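Local coordinates for (S)-ureidoglycine aminohydrolase cupin domain-containing protein (Pseudomonas syringae pv. tomato, PDB 3MYX) that is of unknown function but belongs to the cupin superfamily and is probably related to (S)-ureidoglycine aminohydrolase, at residues A11-S16 with T211-F216; I95-Q100 with G121-G126. One frame throughout, in Å; residues are numbered along the deposited sequence.

How the contacts relate
The chain begins with strand 7-11, one edge strand of a seven-stranded antiparallel sheet that otherwise consists of strands from residue 137 onward. Contact 1 forms where this strand ends: residues 11-16 meet residues 211-216, some 195 residues later, so the loop it closes spans most of the chain. Contact 2 falls within that span. It closes a short loop of about 20 residues between 95-100 and 121-126, around strands 101-105 and 109-116. The two contacts do not cross. The centres of contact 1 and contact 2 are 28 Å apart, on opposite sides of the chain's centre. Contact 1 ties the N-terminal strand to the sheet that includes the EutQ-like cupin region; contact 2 joins two loops of the earlier part of the chain.

Contact 1. Residues A11-S16 with T211-F216; sequences ARADLS and TGDTVF
OD2 of Asp-213 is gripped by two donors. It receives NH1 of Arg-12 at 2.8 Å in a salt bridge, and it also accepts from the N of Asn-210. OD2 lies close to the guanidinium plane, while NH1 comes to it from above the carboxylate plane; the two planes are 67° apart. OD1 of Asp-213 takes the backbone N of Ala-13 at 2.8 Å, met nearly along its C-O axis. The carboxylate is thus fixed by three donors. NH1 of Arg-12 has a second acceptor in the O of Thr-208. Arg-12 reaches the carboxylate with its chain bent at chi2 (-71°), which brings CD to 3.5 Å from OD2 of Asp-213. Just before this, Ala-11 and Thr-214 form an antiparallel hydrogen-bonded pair: Thr-214 N gives to Ala-11 O at 2.9 Å, and Ala-11 N gives to Thr-214 O at 3.3 Å. Here strand 7-11 adds an edge to the large antiparallel sheet that includes the EutQ-like cupin region. Past the pair the chain leaves the sheet in a type I turn, Arg-12 to Leu-15, and Asp-213 holds its start. O of Gly-212 lies 3.5 Å from CA of Ala-13, in a CA-H...O contact. CB of Ala-13 rests 3.5 Å from O of Thr-211. OG1 of Thr-214 is hydrogen-bonded to NE2 of His-72 and ND2 of Asn-191.

Contact 2. Residues I95-Q100 with G121-G126; sequences IGRGTQ and GPDKSG. With EDO (1,2-ethanediol), chain D.
A type II beta turn from Gly-96 to Thr-99, in the loop between strands 92-95 and 101-105, packs against the loop that leads into strand 127-130. Gly-96 N donates to Gly-126 O at 2.9 Å, nearly straight at 169°. Gly-126 N donates in return to OG1 of Thr-99 at 2.8 Å, again almost straight. The same hydroxyl gives its proton to O of Gly-96 at 2.6 Å, from above the carbonyl plane. OG1 of Thr-99 therefore links loop and turn, accepting from the loop and donating within its own turn. It can do so because it sits beside its own backbone N (chi1 -51°). Gly-96 brings its CA within 3.4 Å of O of Lys-124, in a CA-H...O contact. One water accepts from the N of both Arg-97 and Lys-124, bridging the backbones. The Arg-97 and Asp-123 side chains cross at about a right angle. OD1 of Asp-123 rests against CB, CG and CD of Arg-97, 3.5 Å from CD, but the charges stay beyond a salt bridge. The Arg-97 chain, extended from CG to NE, leads past Asp-123, and NH2 is hydrogen-bonded to O of Thr-117. At the far end, OE1 of Gln-100 accepts from an ethanediol, probably from the crystallisation liquor. Gly-98, with phi 90°, takes the third place of the turn, a position where type II beta turns commonly have glycine.

Contact 1. Residues A11-S16 with T211-F216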
ATOM      1  N   ALA A  11      -1.369   5.028  -8.500  1.00  7.84           N
ATOM      2  CA  ALA A  11      -0.333   5.479  -9.405  1.00  7.78           C
ATOM      3  C   ALA A  11       0.014   4.387 -10.395  1.00  8.15           C
ATOM      4  O   ALA A  11       0.055   3.213 -10.046  1.00  9.88           O
ATOM      5  CB  ALA A  11       0.920   5.900  -8.627  1.00 10.01           C
ATOM      6  N   ARG A  12       0.274   4.806 -11.630  1.00  8.91           N
ATOM      7  CA  ARG A  12       0.772   3.929 -12.669  1.00  8.21           C
ATOM      8  C   ARG A  12       2.294   3.939 -12.665  1.00  8.10           C
ATOM      9  O   ARG A  12       2.921   4.945 -12.302  1.00  8.65           O
ATOM     10  CB  ARG A  12       0.319   4.416 -14.040  1.00  9.77           C
ATOM     11  CG  ARG A  12      -1.161   4.327 -14.310  1.00 11.57           C
ATOM     12  CD  ARG A  12      -1.583   2.911 -14.470  1.00 11.70           C
ATOM     13  NE  ARG A  12      -2.944   2.806 -14.981  1.00 14.29           N
ATOM     14  CZ  ARG A  12      -3.621   1.671 -15.091  1.00 15.18           C
ATOM     15  NH1 ARG A  12      -3.081   0.514 -14.726  1.00 14.66           N
ATOM     16  NH2 ARG A  12      -4.854   1.692 -15.558  1.00 18.17           N
ATOM     17  N   ALA A  13       2.895   2.861 -13.163  1.00  7.93           N
ATOM     18  CA  ALA A  13       4.344   2.780 -13.256  1.00  8.63           C
ATOM     19  C   ALA A  13       4.961   3.981 -13.981  1.00  8.36           C
ATOM     20  O   ALA A  13       5.981   4.489 -13.558  1.00 10.22           O
ATOM     21  CB  ALA A  13       4.767   1.460 -13.932  1.00  8.94           C
ATOM     22  N   ASP A  14       4.339   4.402 -15.081  1.00  9.45           N
ATOM     23  CA  ASP A  14       4.841   5.528 -15.879  1.00  9.89           C
ATOM     24  C   ASP A  14       4.239   6.874 -15.474  1.00  9.66           C
ATOM     25  O   ASP A  14       4.428   7.864 -16.164  1.00 11.61           O
ATOM     26  CB  ASP A  14       4.610   5.272 -17.381  1.00 11.99           C
ATOM     27  CG  ASP A  14       3.158   5.378 -17.785  1.00 15.16           C
ATOM     28  OD1 ASP A  14       2.270   5.393 -16.911  1.00 15.24           O
ATOM     29  OD2 ASP A  14       2.875   5.433 -19.013  1.00 19.83           O
ATOM     30  N   LEU A  15       3.496   6.877 -14.371  1.00  9.16           N
ATOM     31  CA  LEU A  15       2.903   8.095 -13.824  0.50 10.41           C
ATOM     32  C   LEU A  15       1.899   8.761 -14.781  1.00 11.50           C
ATOM     33  O   LEU A  15       1.644   9.962 -14.676  1.00 12.40           O
ATOM     34  CB  LEU A  15       3.991   9.099 -13.386  0.50 11.27           C
ATOM     35  CG  LEU A  15       4.790   8.802 -12.117  0.50 12.22           C
ATOM     36  CD1 LEU A  15       3.841   8.483 -10.969  0.50 13.34           C
ATOM     37  CD2 LEU A  15       5.798   7.687 -12.313  0.50 13.90           C
ATOM     38  N   SER A  16       1.318   7.971 -15.679  1.00 12.36           N
ATOM     39  CA  SER A  16       0.198   8.390 -16.522  0.50 12.87           C
ATOM     40  C   SER A  16      -0.981   8.759 -15.634  1.00 13.55           C
ATOM     41  O   SER A  16      -1.110   8.230 -14.522  1.00 12.80           O
ATOM     42  CB  SER A  16      -0.238   7.246 -17.450  0.50 13.37           C
ATOM     43  OG  SER A  16       0.751   6.932 -18.410  0.50 15.22           O
ATOM     44  N   THR A 211       2.457  -4.224 -13.806  1.00 10.65           N
ATOM     45  CA  THR A 211       3.666  -4.234 -13.039  1.00 10.34           C
ATOM     46  C   THR A 211       4.097  -2.790 -12.739  1.00  8.71           C
ATOM     47  O   THR A 211       4.147  -1.953 -13.634  1.00  9.42           O
ATOM     48  CB  THR A 211       4.766  -4.952 -13.811  1.00  9.96           C
ATOM     49  OG1 THR A 211       4.292  -6.241 -14.250  1.00 16.11           O
ATOM     50  CG2 THR A 211       6.003  -5.061 -12.971  1.00 12.38           C
ATOM     51  N   GLY A 212       4.378  -2.498 -11.478  1.00  8.65           N
ATOM     52  CA  GLY A 212       4.809  -1.167 -11.074  1.00  7.94           C
ATOM     53  C   GLY A 212       3.684  -0.210 -10.723  1.00  7.45           C
ATOM     54  O   GLY A 212       3.947   0.923 -10.338  1.00  8.72           O
ATOM     55  N   ASP A 213       2.444  -0.667 -10.852  1.00  6.58           N
ATOM     56  CA  ASP A 213       1.273   0.142 -10.456  1.00  7.03           C
ATOM     57  C   ASP A 213       0.929  -0.111  -8.992  1.00  6.67           C
ATOM     58  O   ASP A 213       1.145  -1.210  -8.482  1.00  7.01           O
ATOM     59  CB  ASP A 213       0.022  -0.218 -11.256  1.00  6.67           C
ATOM     60  CG  ASP A 213       0.121   0.052 -12.736  1.00  9.09           C
ATOM     61  OD1 ASP A 213       1.080   0.683 -13.226  1.00  8.45           O
ATOM     62  OD2 ASP A 213      -0.825  -0.390 -13.427  1.00  9.38           O
ATOM     63  N   THR A 214       0.348   0.897  -8.347  1.00  6.58           N
ATOM     64  CA  THR A 214      -0.199   0.753  -7.005  1.00  6.46           C
ATOM     65  C   THR A 214      -1.710   0.981  -7.040  1.00  6.27           C
ATOM     66  O   THR A 214      -2.187   1.973  -7.610  1.00  7.12           O
ATOM     67  CB  THR A 214       0.426   1.752  -6.027  1.00  6.54           C
ATOM     68  OG1 THR A 214       1.829   1.534  -5.981  1.00  7.38           O
ATOM     69  CG2 THR A 214      -0.171   1.586  -4.642  1.00  6.89           C
ATOM     70  N   VAL A 215      -2.448   0.070  -6.417  1.00  6.96           N
ATOM     71  CA  VAL A 215      -3.892   0.119  -6.303  1.00  7.21           C
ATOM     72  C   VAL A 215      -4.281  -0.038  -4.833  1.00  6.44           C
ATOM     73  O   VAL A 215      -3.588  -0.707  -4.058  1.00  6.98           O
ATOM     74  CB  VAL A 215      -4.568  -0.993  -7.177  1.00  8.76           C
ATOM     75  CG1 VAL A 215      -4.187  -2.397  -6.718  1.00 10.92           C
ATOM     76  CG2 VAL A 215      -6.094  -0.830  -7.253  1.00 12.18           C
ATOM     77  N   PHE A 216      -5.400   0.576  -4.454  1.00  8.09           N
ATOM     78  CA  PHE A 216      -5.979   0.439  -3.124  1.00  7.48           C
ATOM     79  C   PHE A 216      -7.382  -0.121  -3.253  1.00  8.46           C
ATOM     80  O   PHE A 216      -8.196   0.398  -4.025  1.00  9.78           O
ATOM     81  CB  PHE A 216      -6.004   1.765  -2.362  1.00  8.35           C
ATOM     82  CG  PHE A 216      -6.595   1.647  -0.978  1.00  7.81           C
ATOM     83  CD1 PHE A 216      -5.859   1.104   0.067  1.00  7.86           C
ATOM     84  CD2 PHE A 216      -7.906   2.027  -0.736  1.00  9.45           C
ATOM     85  CE1 PHE A 216      -6.423   0.961   1.315  1.00  9.00           C
ATOM     86  CE2 PHE A 216      -8.454   1.907   0.515  1.00  9.56           C
ATOM     87  CZ  PHE A 216      -7.736   1.369   1.525  1.00  9.10           C
TER

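Contact 2. Residues I95-Q100 with G121-G126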
ATOM      1  N   ILE A  95       7.054   3.290   8.231  1.00  4.94           N
ATOM      2  CA  ILE A  95       7.337   4.113   9.412  1.00  5.60           C
ATOM      3  C   ILE A  95       6.346   3.688  10.490  1.00  5.19           C
ATOM      4  O   ILE A  95       5.133   3.838  10.313  1.00  5.82           O
ATOM      5  CB  ILE A  95       7.152   5.613   9.114  1.00  5.70           C
ATOM      6  CG1 ILE A  95       8.054   6.052   7.954  1.00  6.61           C
ATOM      7  CG2 ILE A  95       7.434   6.429  10.363  1.00  6.58           C
ATOM      8  CD1 ILE A  95       7.821   7.486   7.460  1.00  7.63           C
ATOM      9  N   GLY A  96       6.829   3.111  11.581  1.00  5.53           N
ATOM     10  CA  GLY A  96       5.946   2.730  12.642  1.00  5.64           C
ATOM     11  C   GLY A  96       5.399   3.937  13.368  1.00  5.18           C
ATOM     12  O   GLY A  96       6.011   5.038  13.383  1.00  5.76           O
ATOM     13  N   ARG A  97       4.254   3.772  14.009  1.00  5.58           N
ATOM     14  CA  ARG A  97       3.699   4.844  14.829  0.60  6.07           C
ATOM     15  C   ARG A  97       4.698   5.216  15.947  1.00  6.59           C
ATOM     16  O   ARG A  97       5.268   4.342  16.593  1.00  6.63           O
ATOM     17  CB  ARG A  97       2.342   4.407  15.409  0.60  6.81           C
ATOM     18  CG  ARG A  97       1.414   5.546  15.769  0.60  8.07           C
ATOM     19  CD  ARG A  97       0.062   5.021  16.266  0.60  8.54           C
ATOM     20  NE  ARG A  97      -0.944   6.081  16.420  0.60  9.42           N
ATOM     21  CZ  ARG A  97      -1.897   6.413  15.529  0.60  7.69           C
ATOM     22  NH1 ARG A  97      -2.043   5.755  14.360  0.60  3.82           N
ATOM     23  NH2 ARG A  97      -2.732   7.431  15.816  0.60  6.55           N
ATOM     24  N   GLY A  98       4.895   6.519  16.155  1.00  6.71           N
ATOM     25  CA  GLY A  98       5.758   7.038  17.213  1.00  7.48           C
ATOM     26  C   GLY A  98       7.202   7.239  16.820  1.00  8.13           C
ATOM     27  O   GLY A  98       7.991   7.736  17.626  1.00 10.32           O
ATOM     28  N   THR A  99       7.569   6.864  15.598  1.00  7.04           N
ATOM     29  CA  THR A  99       8.957   6.960  15.157  1.00  6.57           C
ATOM     30  C   THR A  99       9.425   8.415  15.070  1.00  6.43           C
ATOM     31  O   THR A  99       8.745   9.254  14.495  1.00  6.73           O
ATOM     32  CB  THR A  99       9.136   6.299  13.768  1.00  6.33           C
ATOM     33  OG1 THR A  99       8.579   4.984  13.769  1.00  7.19           O
ATOM     34  CG2 THR A  99      10.596   6.181  13.400  1.00  7.44           C
ATOM     35  N   GLN A 100      10.599   8.696  15.644  1.00  6.24           N
ATOM     36  CA  GLN A 100      11.272   9.963  15.385  1.00  6.34           C
ATOM     37  C   GLN A 100      11.940   9.819  14.028  1.00  6.57           C
ATOM     38  O   GLN A 100      12.815   8.973  13.842  1.00  8.31           O
ATOM     39  CB  GLN A 100      12.297  10.272  16.453  1.00  6.75           C
ATOM     40  CG  GLN A 100      12.906  11.639  16.304  1.00  8.90           C
ATOM     41  CD  GLN A 100      14.113  11.816  17.187  1.00 13.36           C
ATOM     42  OE1 GLN A 100      15.158  11.225  16.939  1.00 14.88           O
ATOM     43  NE2 GLN A 100      13.978  12.647  18.202  1.00 19.14           N
ATOM     44  N   GLY A 121      -3.535  -0.096  19.498  1.00 10.76           N
ATOM     45  CA  GLY A 121      -2.679  -0.819  20.416  1.00  8.57           C
ATOM     46  C   GLY A 121      -1.390  -0.034  20.489  1.00  6.95           C
ATOM     47  O   GLY A 121      -1.304   1.090  19.979  1.00  7.27           O
ATOM     48  N   PRO A 122      -0.364  -0.607  21.124  1.00  6.24           N
ATOM     49  CA  PRO A 122       0.841   0.157  21.420  1.00  6.37           C
ATOM     50  C   PRO A 122       1.750   0.371  20.195  1.00  6.56           C
ATOM     51  O   PRO A 122       1.774  -0.435  19.259  1.00  6.73           O
ATOM     52  CB  PRO A 122       1.521  -0.700  22.487  1.00  7.05           C
ATOM     53  CG  PRO A 122       1.139  -2.074  22.132  1.00  7.41           C
ATOM     54  CD  PRO A 122      -0.279  -1.962  21.681  1.00  6.88           C
ATOM     55  N   ASP A 123       2.498   1.463  20.216  1.00  7.12           N
ATOM     56  CA  ASP A 123       3.415   1.812  19.139  1.00  7.21           C
ATOM     57  C   ASP A 123       4.470   0.727  18.941  1.00  6.78           C
ATOM     58  O   ASP A 123       5.048   0.230  19.908  1.00  7.73           O
ATOM     59  CB  ASP A 123       4.175   3.077  19.496  1.00  8.36           C
ATOM     60  CG  ASP A 123       3.356   4.342  19.415  1.00 10.91           C
ATOM     61  OD1 ASP A 123       2.183   4.303  19.001  1.00 10.01           O
ATOM     62  OD2 ASP A 123       3.946   5.404  19.783  1.00 12.24           O
ATOM     63  N   LYS A 124       4.736   0.407  17.685  1.00  6.48           N
ATOM     64  CA  LYS A 124       5.903  -0.377  17.281  1.00  6.31           C
ATOM     65  C   LYS A 124       6.739   0.532  16.386  1.00  6.18           C
ATOM     66  O   LYS A 124       6.530   0.607  15.177  1.00  7.23           O
ATOM     67  CB  LYS A 124       5.450  -1.635  16.585  1.00  7.54           C
ATOM     68  CG  LYS A 124       6.486  -2.674  16.384  1.00 11.48           C
ATOM     69  CD  LYS A 124       5.749  -4.026  16.037  1.00 13.43           C
ATOM     70  CE  LYS A 124       6.578  -5.222  16.071  1.00 15.71           C
ATOM     71  NZ  LYS A 124       5.863  -6.361  15.543  1.00  9.90           N
ATOM     72  N   SER A 125       7.599   1.315  17.025  1.00  6.24           N
ATOM     73  CA  SER A 125       8.277   2.415  16.364  1.00  6.63           C
ATOM     74  C   SER A 125       9.562   1.945  15.680  1.00  7.07           C
ATOM     75  O   SER A 125      10.206   0.979  16.086  1.00  9.19           O
ATOM     76  CB  SER A 125       8.589   3.508  17.374  1.00  6.90           C
ATOM     77  OG  SER A 125       9.478   3.052  18.372  1.00  8.84           O
ATOM     78  N   GLY A 126       9.934   2.675  14.641  1.00  6.52           N
ATOM     79  CA  GLY A 126      11.104   2.387  13.846  1.00  6.39           C
ATOM     80  C   GLY A 126      10.756   2.328  12.370  1.00  6.48           C
ATOM     81  O   GLY A 126       9.594   2.285  11.980  1.00  7.87           O
TER
HETATM   82  C1  EDO D 239      16.408  11.414  13.322  1.00 24.19           C
HETATM   83  O1  EDO D 239      16.258  10.820  14.610  1.00 18.25           O
HETATM   84  C2  EDO D 239      15.227  12.320  13.044  1.00 24.68           C
HETATM   85  O2  EDO D 239      15.183  13.399  14.006  1.00 24.44           O
HETATM   86  O   HOH W   1       3.733   1.061  14.937  1.00  7.12           O